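Local structure of dally-like protein (Drosophila melanogaster, 3ODN) at residues S79-T82 against K83-I87; Y107-I110 against Y111-N114; A226-M230 against Q231-A235; H491-N494 against A495-G498. The protein is a glypican, probably a cell-surface heparan sulfate proteoglycan, whose helical protein core contains a region important for Hedgehog signalling. The protein carries 2 engineered substitutions. All coordinates share one frame; numbering follows the deposited sequence.

Interaction 1. Residues S79-T82 against K83-I87; sequences SKAT and KFKDI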
loop_
_atom_site.group_PDB
_atom_site.type_symbol
_atom_site.label_atom_id
_atom_site.label_comp_id
_atom_site.label_asym_id
_atom_site.label_seq_id
_atom_site.Cartn_x
_atom_site.Cartn_y
_atom_site.Cartn_z
ATOM N N SER A 79 -5.434 -9.508 -5.661
ATOM C CA SER A 79 -5.194 -9.663 -7.093
ATOM C C SER A 79 -4.567 -8.408 -7.687
ATOM O O SER A 79 -3.670 -8.522 -8.519
ATOM C CB SER A 79 -6.483 -10.033 -7.823
ATOM O OG SER A 79 -7.340 -8.912 -7.954
ATOM N N LYS A 80 -5.026 -7.221 -7.237
ATOM C CA LYS A 80 -4.542 -5.893 -7.640
ATOM C C LYS A 80 -3.148 -5.590 -7.067
ATOM O O LYS A 80 -2.390 -4.840 -7.685
ATOM C CB LYS A 80 -5.551 -4.789 -7.219
ATOM C CG LYS A 80 -6.807 -4.711 -8.092
ATOM C CD LYS A 80 -6.524 -4.090 -9.452
ATOM C CE LYS A 80 -7.459 -4.576 -10.526
ATOM N NZ LYS A 80 -8.740 -3.822 -10.531
ATOM N N ALA A 81 -2.816 -6.149 -5.888
ATOM C CA ALA A 81 -1.491 -5.995 -5.274
ATOM C C ALA A 81 -0.426 -6.637 -6.187
ATOM O O ALA A 81 0.573 -6.011 -6.517
ATOM C CB ALA A 81 -1.478 -6.662 -3.911
ATOM N N THR A 82 -0.719 -7.855 -6.655
ATOM C CA THR A 82 0.060 -8.704 -7.549
ATOM C C THR A 82 0.223 -8.036 -8.926
ATOM O O THR A 82 1.320 -8.055 -9.479
ATOM C CB THR A 82 -0.646 -10.072 -7.637
ATOM O OG1 THR A 82 -0.856 -10.551 -6.310
ATOM C CG2 THR A 82 0.143 -11.095 -8.431
ATOM N N LYS A 83 -0.875 -7.467 -9.474
ATOM C CA LYS A 83 -0.895 -6.761 -10.758
ATOM C C LYS A 83 0.068 -5.551 -10.701
ATOM O O LYS A 83 0.886 -5.378 -11.607
ATOM C CB LYS A 83 -2.328 -6.311 -11.068
ATOM C CG LYS A 83 -2.646 -6.105 -12.541
ATOM C CD LYS A 83 -4.161 -5.942 -12.695
ATOM C CE LYS A 83 -4.600 -5.119 -13.886
ATOM N NZ LYS A 83 -5.929 -4.489 -13.653
ATOM N N PHE A 84 -0.013 -4.761 -9.605
ATOM C CA PHE A 84 0.799 -3.584 -9.323
ATOM C C PHE A 84 2.252 -3.966 -9.242
ATOM O O PHE A 84 3.079 -3.308 -9.868
ATOM C CB PHE A 84 0.326 -2.878 -8.027
ATOM C CG PHE A 84 1.238 -1.785 -7.504
ATOM C CD1 PHE A 84 1.133 -0.483 -7.980
ATOM C CD2 PHE A 84 2.165 -2.052 -6.505
ATOM C CE1 PHE A 84 1.980 0.522 -7.503
ATOM C CE2 PHE A 84 3.016 -1.055 -6.034
ATOM C CZ PHE A 84 2.909 0.230 -6.521
ATOM N N LYS A 85 2.567 -5.038 -8.490
ATOM C CA LYS A 85 3.937 -5.551 -8.335
ATOM C C LYS A 85 4.515 -6.017 -9.686
ATOM O O LYS A 85 5.683 -5.755 -9.983
ATOM C CB LYS A 85 3.986 -6.643 -7.263
ATOM C CG LYS A 85 3.779 -6.068 -5.858
ATOM C CD LYS A 85 4.269 -6.998 -4.745
ATOM C CE LYS A 85 3.359 -6.976 -3.542
ATOM N NZ LYS A 85 2.391 -8.108 -3.586
ATOM N N ASP A 86 3.647 -6.617 -10.535
ATOM C CA ASP A 86 3.944 -7.073 -11.895
ATOM C C ASP A 86 4.226 -5.886 -12.820
ATOM O O ASP A 86 5.254 -5.893 -13.482
ATOM C CB ASP A 86 2.811 -8.007 -12.419
ATOM C CG ASP A 86 2.579 -8.143 -13.930
ATOM O OD1 ASP A 86 3.577 -8.154 -14.696
ATOM O OD2 ASP A 86 1.408 -8.345 -14.336
ATOM N N ILE A 87 3.343 -4.873 -12.866
ATOM C CA ILE A 87 3.533 -3.691 -13.723
ATOM C C ILE A 87 4.819 -2.922 -13.380
ATOM O O ILE A 87 5.466 -2.367 -14.279
ATOM C CB ILE A 87 2.269 -2.795 -13.741
ATOM C CG1 ILE A 87 1.089 -3.522 -14.427
ATOM C CG2 ILE A 87 2.536 -1.428 -14.387
ATOM C CD1 ILE A 87 -0.241 -3.155 -13.898
#

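Interaction 2. Residues Y107-I110 against Y111-N114; sequences YGVI and YERN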
loop_
_atom_site.group_PDB
_atom_site.type_symbol
_atom_site.label_atom_id
_atom_site.label_comp_id
_atom_site.label_asym_id
_atom_site.label_seq_id
_atom_site.Cartn_x
_atom_site.Cartn_y
_atom_site.Cartn_z
ATOM N N TYR A 107 27.951 5.537 -25.175
ATOM C CA TYR A 107 29.269 5.453 -24.537
ATOM C C TYR A 107 30.217 4.393 -25.058
ATOM O O TYR A 107 31.426 4.494 -24.836
ATOM C CB TYR A 107 29.148 5.495 -23.012
ATOM C CG TYR A 107 28.392 6.724 -22.537
ATOM C CD1 TYR A 107 28.955 7.993 -22.635
ATOM C CD2 TYR A 107 27.101 6.623 -22.038
ATOM C CE1 TYR A 107 28.256 9.128 -22.245
ATOM C CE2 TYR A 107 26.386 7.758 -21.639
ATOM C CZ TYR A 107 26.976 9.009 -21.738
ATOM O OH TYR A 107 26.324 10.147 -21.344
ATOM N N GLY A 108 29.684 3.463 -25.843
ATOM C CA GLY A 108 30.457 2.426 -26.509
ATOM C C GLY A 108 31.214 1.512 -25.579
ATOM O O GLY A 108 30.674 1.065 -24.566
ATOM N N VAL A 109 32.476 1.253 -25.908
ATOM C CA VAL A 109 33.336 0.365 -25.131
ATOM C C VAL A 109 33.726 0.878 -23.746
ATOM O O VAL A 109 34.121 0.069 -22.913
ATOM C CB VAL A 109 34.542 -0.220 -25.921
ATOM C CG1 VAL A 109 34.843 -1.641 -25.434
ATOM C CG2 VAL A 109 34.282 -0.216 -27.425
ATOM N N ILE A 110 33.618 2.203 -23.487
ATOM C CA ILE A 110 33.901 2.787 -22.167
ATOM C C ILE A 110 32.820 2.249 -21.227
ATOM O O ILE A 110 33.128 1.818 -20.107
ATOM C CB ILE A 110 33.967 4.352 -22.205
ATOM C CG1 ILE A 110 35.318 4.850 -22.805
ATOM C CG2 ILE A 110 33.716 4.987 -20.816
ATOM C CD1 ILE A 110 35.383 6.425 -23.132
ATOM N N TYR A 111 31.559 2.207 -21.730
ATOM C CA TYR A 111 30.430 1.648 -21.009
ATOM C C TYR A 111 30.546 0.115 -20.893
ATOM O O TYR A 111 30.450 -0.383 -19.779
ATOM C CB TYR A 111 29.073 2.090 -21.618
ATOM C CG TYR A 111 27.917 1.254 -21.126
ATOM C CD1 TYR A 111 27.369 1.463 -19.863
ATOM C CD2 TYR A 111 27.436 0.183 -21.876
ATOM C CE1 TYR A 111 26.342 0.657 -19.378
ATOM C CE2 TYR A 111 26.416 -0.637 -21.397
ATOM C CZ TYR A 111 25.861 -0.386 -20.151
ATOM O OH TYR A 111 24.859 -1.185 -19.658
ATOM N N GLU A 112 30.724 -0.620 -22.016
ATOM C CA GLU A 112 30.845 -2.090 -22.060
ATOM C C GLU A 112 31.847 -2.658 -21.051
ATOM O O GLU A 112 31.515 -3.598 -20.334
ATOM C CB GLU A 112 31.186 -2.586 -23.473
ATOM C CG GLU A 112 30.015 -2.560 -24.446
ATOM C CD GLU A 112 30.178 -3.329 -25.748
ATOM O OE1 GLU A 112 29.269 -3.231 -26.606
ATOM O OE2 GLU A 112 31.203 -4.030 -25.918
ATOM N N ARG A 113 33.039 -2.051 -20.953
ATOM C CA ARG A 113 34.115 -2.429 -20.016
ATOM C C ARG A 113 33.652 -2.354 -18.556
ATOM O O ARG A 113 34.035 -3.208 -17.745
ATOM C CB ARG A 113 35.310 -1.472 -20.204
ATOM C CG ARG A 113 36.677 -2.009 -19.747
ATOM C CD ARG A 113 37.711 -0.902 -19.509
ATOM N NE ARG A 113 37.663 0.143 -20.540
ATOM C CZ ARG A 113 37.827 1.442 -20.307
ATOM N NH1 ARG A 113 38.090 1.876 -19.080
ATOM N NH2 ARG A 113 37.749 2.316 -21.304
ATOM N N ASN A 114 32.817 -1.333 -18.236
ATOM C CA ASN A 114 32.325 -1.018 -16.889
ATOM C C ASN A 114 30.844 -1.192 -16.693
ATOM O O ASN A 114 30.311 -0.675 -15.707
ATOM C CB ASN A 114 32.697 0.419 -16.528
ATOM C CG ASN A 114 34.172 0.675 -16.536
ATOM O OD1 ASN A 114 34.933 0.064 -15.780
ATOM N ND2 ASN A 114 34.607 1.562 -17.421
#

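Interaction 3. Residues A226-M230 against Q231-A235; sequences ALTKM and QHCGA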
loop_
_atom_site.group_PDB
_atom_site.type_symbol
_atom_site.label_atom_id
_atom_site.label_comp_id
_atom_site.label_asym_id
_atom_site.label_seq_id
_atom_site.Cartn_x
_atom_site.Cartn_y
_atom_site.Cartn_z
ATOM N N ALA A 226 -29.917 -12.331 20.326
ATOM C CA ALA A 226 -30.454 -11.124 19.703
ATOM C C ALA A 226 -30.794 -11.296 18.202
ATOM O O ALA A 226 -31.774 -10.695 17.735
ATOM C CB ALA A 226 -29.529 -9.949 19.931
ATOM N N LEU A 227 -30.032 -12.163 17.474
ATOM C CA LEU A 227 -30.243 -12.425 16.039
ATOM C C LEU A 227 -31.563 -13.164 15.704
ATOM O O LEU A 227 -32.299 -12.725 14.815
ATOM C CB LEU A 227 -29.009 -13.094 15.401
ATOM C CG LEU A 227 -28.868 -13.034 13.886
ATOM C CD1 LEU A 227 -28.654 -11.622 13.402
ATOM C CD2 LEU A 227 -27.720 -13.860 13.434
ATOM N N THR A 228 -31.872 -14.250 16.432
ATOM C CA THR A 228 -33.115 -15.017 16.223
ATOM C C THR A 228 -34.337 -14.213 16.641
ATOM O O THR A 228 -35.366 -14.275 15.964
ATOM C CB THR A 228 -33.103 -16.333 16.993
ATOM O OG1 THR A 228 -33.208 -16.046 18.384
ATOM C CG2 THR A 228 -31.869 -17.144 16.735
ATOM N N LYS A 229 -34.226 -13.477 17.775
ATOM C CA LYS A 229 -35.299 -12.644 18.335
ATOM C C LYS A 229 -35.659 -11.517 17.351
ATOM O O LYS A 229 -36.803 -11.074 17.317
ATOM C CB LYS A 229 -34.881 -12.082 19.704
ATOM C CG LYS A 229 -36.021 -11.561 20.550
ATOM C CD LYS A 229 -35.520 -10.654 21.664
ATOM C CE LYS A 229 -36.002 -9.237 21.463
ATOM N NZ LYS A 229 -35.635 -8.354 22.599
ATOM N N MET A 230 -34.689 -11.097 16.528
ATOM C CA MET A 230 -34.881 -10.065 15.515
ATOM C C MET A 230 -35.474 -10.633 14.216
ATOM O O MET A 230 -36.401 -10.049 13.654
ATOM C CB MET A 230 -33.559 -9.306 15.278
ATOM C CG MET A 230 -33.616 -8.182 14.224
ATOM S SD MET A 230 -33.303 -8.689 12.501
ATOM C CE MET A 230 -31.598 -9.412 12.669
ATOM N N GLN A 231 -34.920 -11.749 13.735
ATOM C CA GLN A 231 -35.298 -12.347 12.462
ATOM C C GLN A 231 -36.539 -13.221 12.460
ATOM O O GLN A 231 -37.402 -13.034 11.602
ATOM C CB GLN A 231 -34.091 -13.086 11.851
ATOM C CG GLN A 231 -34.290 -13.545 10.408
ATOM C CD GLN A 231 -32.977 -13.844 9.735
ATOM O OE1 GLN A 231 -32.473 -13.058 8.935
ATOM N NE2 GLN A 231 -32.398 -14.993 10.018
ATOM N N HIS A 232 -36.606 -14.195 13.386
ATOM C CA HIS A 232 -37.645 -15.221 13.435
ATOM C C HIS A 232 -38.728 -15.125 14.521
ATOM O O HIS A 232 -39.710 -15.868 14.432
ATOM C CB HIS A 232 -36.976 -16.598 13.536
ATOM C CG HIS A 232 -35.940 -16.865 12.494
ATOM N ND1 HIS A 232 -36.283 -17.323 11.236
ATOM C CD2 HIS A 232 -34.593 -16.771 12.575
ATOM C CE1 HIS A 232 -35.141 -17.471 10.585
ATOM N NE2 HIS A 232 -34.096 -17.141 11.348
ATOM N N CYS A 233 -38.549 -14.264 15.549
ATOM C CA CYS A 233 -39.502 -14.183 16.670
ATOM C C CYS A 233 -40.715 -13.234 16.576
ATOM O O CYS A 233 -41.526 -13.181 17.505
ATOM C CB CYS A 233 -38.790 -14.098 18.019
ATOM S SG CYS A 233 -37.623 -15.455 18.324
ATOM N N GLY A 234 -40.861 -12.543 15.449
ATOM C CA GLY A 234 -42.024 -11.697 15.178
ATOM C C GLY A 234 -43.198 -12.619 14.915
ATOM O O GLY A 234 -44.283 -12.447 15.476
ATOM N N ALA A 235 -42.914 -13.683 14.141
ATOM C CA ALA A 235 -43.780 -14.786 13.766
ATOM C C ALA A 235 -44.210 -15.580 15.011
ATOM O O ALA A 235 -45.331 -16.110 15.039
ATOM C CB ALA A 235 -43.046 -15.687 12.788
#

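Interaction 4. Residues H491-N494 against A495-G498; sequences HLRN and AYNG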
loop_
_atom_site.group_PDB
_atom_site.type_symbol
_atom_site.label_atom_id
_atom_site.label_comp_id
_atom_site.label_asym_id
_atom_site.label_seq_id
_atom_site.Cartn_x
_atom_site.Cartn_y
_atom_site.Cartn_z
ATOM N N HIS A 491 3.927 2.161 8.420
ATOM C CA HIS A 491 4.763 2.025 7.222
ATOM C C HIS A 491 4.294 2.934 6.070
ATOM O O HIS A 491 5.132 3.503 5.380
ATOM C CB HIS A 491 4.807 0.558 6.783
ATOM C CG HIS A 491 5.478 -0.341 7.776
ATOM N ND1 HIS A 491 6.604 0.070 8.479
ATOM C CD2 HIS A 491 5.197 -1.619 8.110
ATOM C CE1 HIS A 491 6.962 -0.965 9.218
ATOM N NE2 HIS A 491 6.144 -2.000 9.036
ATOM N N LEU A 492 2.954 3.082 5.882
ATOM C CA LEU A 492 2.374 3.973 4.886
ATOM C C LEU A 492 2.662 5.425 5.242
ATOM O O LEU A 492 3.051 6.195 4.359
ATOM C CB LEU A 492 0.875 3.712 4.693
ATOM C CG LEU A 492 0.525 2.398 3.963
ATOM C CD1 LEU A 492 -0.953 2.030 4.147
ATOM C CD2 LEU A 492 1.013 2.397 2.459
ATOM N N ARG A 493 2.542 5.782 6.553
ATOM C CA ARG A 493 2.889 7.124 7.058
ATOM C C ARG A 493 4.353 7.470 6.774
ATOM O O ARG A 493 4.622 8.551 6.249
ATOM C CB ARG A 493 2.583 7.271 8.545
ATOM C CG ARG A 493 1.114 7.502 8.825
ATOM C CD ARG A 493 0.872 8.124 10.189
ATOM N NE ARG A 493 -0.534 7.992 10.571
ATOM C CZ ARG A 493 -0.992 7.102 11.444
ATOM N NH1 ARG A 493 -0.156 6.273 12.060
ATOM N NH2 ARG A 493 -2.290 7.035 11.712
ATOM N N ASN A 494 5.293 6.538 7.069
ATOM C CA ASN A 494 6.724 6.732 6.798
ATOM C C ASN A 494 7.027 6.896 5.318
ATOM O O ASN A 494 7.875 7.717 4.954
ATOM C CB ASN A 494 7.566 5.623 7.426
ATOM C CG ASN A 494 7.537 5.621 8.943
ATOM O OD1 ASN A 494 7.251 6.634 9.602
ATOM N ND2 ASN A 494 7.823 4.472 9.532
ATOM N N ALA A 495 6.307 6.148 4.466
ATOM C CA ALA A 495 6.395 6.223 3.014
ATOM C C ALA A 495 5.856 7.548 2.537
ATOM O O ALA A 495 6.442 8.131 1.648
ATOM C CB ALA A 495 5.615 5.074 2.356
ATOM N N TYR A 496 4.751 8.046 3.108
ATOM C CA TYR A 496 4.263 9.333 2.623
ATOM C C TYR A 496 5.050 10.514 3.131
ATOM O O TYR A 496 5.058 11.564 2.489
ATOM C CB TYR A 496 2.729 9.497 2.588
ATOM C CG TYR A 496 2.002 9.645 3.911
ATOM C CD1 TYR A 496 2.206 10.764 4.723
ATOM C CD2 TYR A 496 0.949 8.792 4.245
ATOM C CE1 TYR A 496 1.483 10.943 5.909
ATOM C CE2 TYR A 496 0.220 8.962 5.421
ATOM C CZ TYR A 496 0.494 10.034 6.254
ATOM O OH TYR A 496 -0.271 10.220 7.383
ATOM N N ASN A 497 5.800 10.315 4.217
ATOM C CA ASN A 497 6.655 11.370 4.761
ATOM C C ASN A 497 8.068 11.335 4.178
ATOM O O ASN A 497 8.887 12.182 4.531
ATOM C CB ASN A 497 6.683 11.292 6.277
ATOM C CG ASN A 497 5.362 11.625 6.923
ATOM O OD1 ASN A 497 4.750 12.675 6.666
ATOM N ND2 ASN A 497 4.924 10.773 7.837
ATOM N N GLY A 498 8.339 10.382 3.282
ATOM C CA GLY A 498 9.665 10.196 2.681
ATOM C C GLY A 498 10.687 9.640 3.655
ATOM O O GLY A 498 11.888 9.847 3.466
HETATM O O HOH W 1 -2.115 8.329 8.176
#

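Interaction 1. Residues S79-T82 against K83-I87
D86 N bonds to T82 O at 2.9 Å, the shortest of four successive i to i+4 backbone bonds that make this a regular length of alpha helix. In the same ladder K85 N reaches A81 O, an oxygen that also has K85 CG beside it at 3.3 Å. The K85 chain then bends at its third and fourth torsions and doubles back over A81, whose small CB lies 4.1 Å from K85 NZ; the ammonium ends on T205 OG1. On another side, K80 and K83 run side by side in the same direction, with K80 CE 3.5 Å from K83 NZ and the two NZ atoms 4.3 Å apart. Since K80 NZ forms a salt bridge with D407, that carboxylate probably offsets part of the charge of the lysine pair. T82, on the exposed side, returns OG1 to G78 O, which suits a small beta-branched hydroxyl residue in mid-helix. F84 CG stands anti to its backbone N (chi1 170°), which carries the ring off the turn into an edge-to-face meeting with Y200. Helix 48-106 is thus flanked here by helix 182-214, touched by A81 and F84, and by helix 400-414, against which K80, K83, F84 and I87 pack.

Interaction 2. Residues Y107-I110 against Y111-N114
E112 N and Y111 N converge on G108 O: the first bond is nearly straight (3.1 Å, 172° at the hydrogen), while the second, from Y111 N, is weak and bent. R113 N repeats the i to i+4 pattern on V109 O. G108 is the N-cap of the short helix 109-113, and its phi of 60° is a value that glycine adopts more readily than other residues. It is also the first residue to leave helical phi/psi after the long helix 48-106, and so marks a break between successive helices of the glypican bundle. Beside it, Y107 CB packs on Y111 CB at 3.7 Å. Both rings meet F103; Y107 also touches S298 and I301 of helix 293-306, while the buried Y111 ring also meets F118. The breadth of the Y107 side chain lets it span from F103 on helix 48-106 to helix 293-306. On the surface side I110 and R113 cross at a slant, R113 NH2 lying 3.8 Å from I110 CG1; the bend at the third torsion of R113 (chi3 -41°) turns the guanidinium back toward that carbon. I110 O is taken by a side chain, N114 ND2, at 3.1 Å in the plane of the carbonyl, although the oxygen sits somewhat out of the asparagine amide plane. An asparagine fits because its two ends differ: with ND2 donating to the backbone, OD1 accepts a hydrogen bond from K150 NZ.

Interaction 3. Residues A226-M230 against Q231-A235
T228 O receives H232 N at 2.9 Å and, more weakly, C233 N at 3.2 Å. The first is the ordinary i+4 bond of an alpha helix; the second reaches one residue further and brings the departing chain round over the last turn. Just before them, Q231 N bonds to L227 O at 3.0 Å. C233 points its CB back toward the helix, and with SG anti to the carbonyl carbon (chi1 -55°) the sulfur settles 3.6 Å from K229 CA; the short cysteine side chain lets SG rest close to the backbone of the last turn. H232 CB lies 3.7 Å from T228 O, which is near the plane of the imidazole, off its edge. The neighbouring Q231 CG stands over one face of that ring, 3.7 Å above its plane and offset toward the rim. M230 folds at its second and third torsions, bringing SD within 3.7 Å of Q231 N, and the buried methionine packs on Y247, C248 and V251 of helix 245-255. Further out, helix 48-106 is met by T228, Q231 and H232 at S58, and by H232 also at M54, while K229 O accepts a bond from W443 NE1. This helix end lies in the disulfide-rich part of the glypican core, where C223 joins C255, C244 joins C442 and C248 joins C427.

Interaction 4. Residues H491-N494 against A495-G498
Y496 and R493 lie side by side on the last turn of helix 479-496, which a Schellman motif closes at G498, a glycine with positive phi (71°). The tyrosine CG sits between its own backbone N and carbonyl carbon (chi1 72°), a position that swings the ring back over the preceding turn. CB stays 3.8 Å from L492 O, and CD2 approaches the same oxygen to 3.3 Å. Farther out, R493 CA stands over the ring face in a CH-pi contact, 3.8 Å from the centroid and 16° off the normal. CZ and OH then run along the arginine methylenes, OH reaching R493 CG at 3.4 Å. An arginine suits this place because its extended aliphatic part lies against the tyrosine while the guanidinium, its plane almost perpendicular to the ring, lies beyond the methylenes and gives NE to a water. In the backbone beside them N497 N bonds to R493 O at 2.9 Å, and Y496 N takes L492 O. Inward, L492 packs between helices 182-214 and 260-281, small A495 fits against T199, and H491 stacks on W503. At the tyrosine tip that water lies in the ring plane, 2.8 Å from Y496 OH, and accepts a weak bond of 2.9 Å from R493 NE.

How the interactions relate
The four local contacts are spread along an elongated helical core, and none touches another. Interactions 2 and 3 lie on opposite sides of the chain's centre, 79 Å apart between centres, while interactions 1 and 4 occupy the middle, their centres 20 Å and nearest atoms about 9 Å apart. Helix 48-106 connects three of them: it contains interaction 1, its S58 meets interaction 3, and its I104 meets interaction 2, which begins just beyond its end. Helix 182-214 links interactions 1 and 4, offering T197, Y200 and T205 to the one and T199 and A203 to the other. Interaction 1 shows mid-helix packing, whereas interactions 2, 3 and 4 illustrate three ways of starting or ending helices.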